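Local coordinates for Mtr2 (Chaetomium thermophilum, PDB 4X2M), which probably acts in nuclear mRNA export as the small NTF2-like subunit that pairs with Mex67, at residues Met123-Ser128 with Asp151-Val156. Numbering follows the deposited sequence.
Sequences MALTVS and DVFILV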
loop_
_atom_site.group_PDB
_atom_site.type_symbol
_atom_site.label_atom_id
_atom_site.label_comp_id
_atom_site.label_asym_id
_atom_site.label_seq_id
_atom_site.Cartn_x
_atom_site.Cartn_y
_atom_site.Cartn_z
ATOM N N MET A 123 12.444 -2.185 3.979
ATOM C CA MET A 123 12.308 -2.874 2.701
ATOM C C MET A 123 11.903 -1.940 1.571
ATOM O O MET A 123 11.096 -1.032 1.765
ATOM C CB MET A 123 11.270 -3.991 2.817
ATOM C CG MET A 123 11.701 -5.163 3.679
ATOM S SD MET A 123 10.361 -6.344 3.934
ATOM C CE MET A 123 9.326 -5.440 5.083
ATOM N N ALA A 124 12.470 -2.177 0.391
ATOM C CA ALA A 124 11.990 -1.561 -0.838
ATOM C C ALA A 124 11.074 -2.549 -1.543
ATOM O O ALA A 124 11.515 -3.619 -1.957
ATOM C CB ALA A 124 13.147 -1.170 -1.743
ATOM N N LEU A 125 9.805 -2.181 -1.681
ATOM C CA LEU A 125 8.805 -3.058 -2.281
ATOM C C LEU A 125 8.281 -2.459 -3.578
ATOM O O LEU A 125 7.774 -1.337 -3.592
ATOM C CB LEU A 125 7.652 -3.299 -1.303
ATOM C CG LEU A 125 6.411 -4.022 -1.833
ATOM C CD1 LEU A 125 6.750 -5.443 -2.257
ATOM C CD2 LEU A 125 5.314 -4.024 -0.781
ATOM N N THR A 126 8.404 -3.220 -4.661
ATOM C CA THR A 126 7.884 -2.815 -5.960
ATOM C C THR A 126 6.733 -3.728 -6.351
ATOM O O THR A 126 6.872 -4.950 -6.345
ATOM C CB THR A 126 8.968 -2.861 -7.056
ATOM O OG1 THR A 126 10.052 -1.995 -6.702
ATOM C CG2 THR A 126 8.396 -2.426 -8.402
ATOM N N VAL A 127 5.597 -3.123 -6.684
ATOM C CA VAL A 127 4.398 -3.864 -7.052
ATOM C C VAL A 127 3.985 -3.494 -8.468
ATOM O O VAL A 127 3.963 -2.318 -8.827
ATOM C CB VAL A 127 3.234 -3.579 -6.081
ATOM C CG1 VAL A 127 2.003 -4.399 -6.454
ATOM C CG2 VAL A 127 3.655 -3.869 -4.647
ATOM N N SER A 128 3.664 -4.507 -9.265
ATOM C CA SER A 128 3.184 -4.302 -10.626
ATOM C C SER A 128 1.816 -4.946 -10.778
ATOM O O SER A 128 1.580 -6.046 -10.274
ATOM C CB SER A 128 4.166 -4.885 -11.643
ATOM O OG SER A 128 3.641 -4.811 -12.957
ATOM N N ASP A 151 3.693 0.443 -8.153
ATOM C CA ASP A 151 3.807 1.011 -6.820
ATOM C C ASP A 151 5.189 0.720 -6.267
ATOM O O ASP A 151 5.671 -0.408 -6.354
ATOM C CB ASP A 151 2.735 0.437 -5.891
ATOM C CG ASP A 151 1.539 1.358 -5.727
ATOM O OD1 ASP A 151 1.723 2.594 -5.718
ATOM O OD2 ASP A 151 0.408 0.842 -5.602
ATOM N N VAL A 152 5.822 1.742 -5.702
ATOM C CA VAL A 152 7.091 1.570 -5.010
ATOM C C VAL A 152 6.943 2.039 -3.572
ATOM O O VAL A 152 6.718 3.223 -3.319
ATOM C CB VAL A 152 8.230 2.349 -5.697
ATOM C CG1 VAL A 152 9.552 2.105 -4.981
ATOM C CG2 VAL A 152 8.341 1.949 -7.161
ATOM N N PHE A 153 7.076 1.103 -2.636
ATOM C CA PHE A 153 6.968 1.410 -1.215
ATOM C C PHE A 153 8.315 1.279 -0.522
ATOM O O PHE A 153 9.145 0.453 -0.907
ATOM C CB PHE A 153 5.972 0.476 -0.517
ATOM C CG PHE A 153 4.584 0.510 -1.087
ATOM C CD1 PHE A 153 3.669 1.462 -0.667
ATOM C CD2 PHE A 153 4.180 -0.439 -2.009
ATOM C CE1 PHE A 153 2.386 1.482 -1.180
ATOM C CE2 PHE A 153 2.900 -0.426 -2.520
ATOM C CZ PHE A 153 2.002 0.537 -2.108
ATOM N N ILE A 154 8.529 2.106 0.497
ATOM C CA ILE A 154 9.549 1.829 1.499
ATOM C C ILE A 154 8.823 1.478 2.789
ATOM O O ILE A 154 8.077 2.294 3.330
ATOM C CB ILE A 154 10.503 3.017 1.724
ATOM C CG1 ILE A 154 11.325 3.275 0.458
ATOM C CG2 ILE A 154 11.438 2.740 2.903
ATOM C CD1 ILE A 154 12.141 4.549 0.496
ATOM N N LEU A 155 9.054 0.263 3.277
ATOM C CA LEU A 155 8.375 -0.229 4.468
ATOM C C LEU A 155 9.322 -0.274 5.655
ATOM O O LEU A 155 10.495 -0.615 5.506
ATOM C CB LEU A 155 7.791 -1.622 4.221
ATOM C CG LEU A 155 6.798 -1.763 3.067
ATOM C CD1 LEU A 155 6.395 -3.218 2.902
ATOM C CD2 LEU A 155 5.572 -0.891 3.292
ATOM N N VAL A 156 8.804 0.079 6.829
ATOM C CA VAL A 156 9.576 0.031 8.064
ATOM C C VAL A 156 8.804 -0.757 9.121
ATOM O O VAL A 156 7.579 -0.846 9.052
ATOM C CB VAL A 156 9.899 1.444 8.590
ATOM C CG1 VAL A 156 10.815 2.174 7.620
ATOM C CG2 VAL A 156 8.620 2.240 8.826
#
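Leu125 and Phe153 form a hydrogen-bonded antiparallel pair, and their side chains run alongside each other on the buried face of the sheet. Followed outward, the Phe153 side chain begins with CB, 4.0 Å from Leu125 O. The first torsion, chi1 -58°, turns CG away from the carbonyl carbon and to the side of the backbone N, which carries the ring toward the Val127 end of the neighbouring strand. In the ring, Phe153 CD2 meets Leu125 CD2 at 4.0 Å, the methyl approaching obliquely. The next atom, Phe153 CE2, has Val127 CG2 at the ring edge, near the ring plane, 4.1 Å off. Beyond the two strands the ring stacks on His178 and makes edge-to-face contacts with Phe11 and Tyr15. Leu125 CD2 also touches Leu155 CD1 at 3.9 Å, so this one methyl bridges two residues of 151-156. The two strands form a beta hairpin within the curved sheet of an NTF2-like fold, where helix 3-20 packs over the Leu125, Val127 and Phe153 face; Ala124, Thr126, Val152 and Ile154 point to the other face. Six backbone hydrogen bonds fix the register, two at each of the pairs Met123-Leu155, Leu125-Phe153 and Val127-Asp151. The bond from Phe153 N to Leu125 O measures 2.7 Å and is nearly straight, 170° at the hydrogen. Where Val127 pairs with Asp151, the CB atoms lie 4.1 Å apart, while the buried carboxylate is hydrogen-bonded by His178 through OD1 and Tyr16 through OD2.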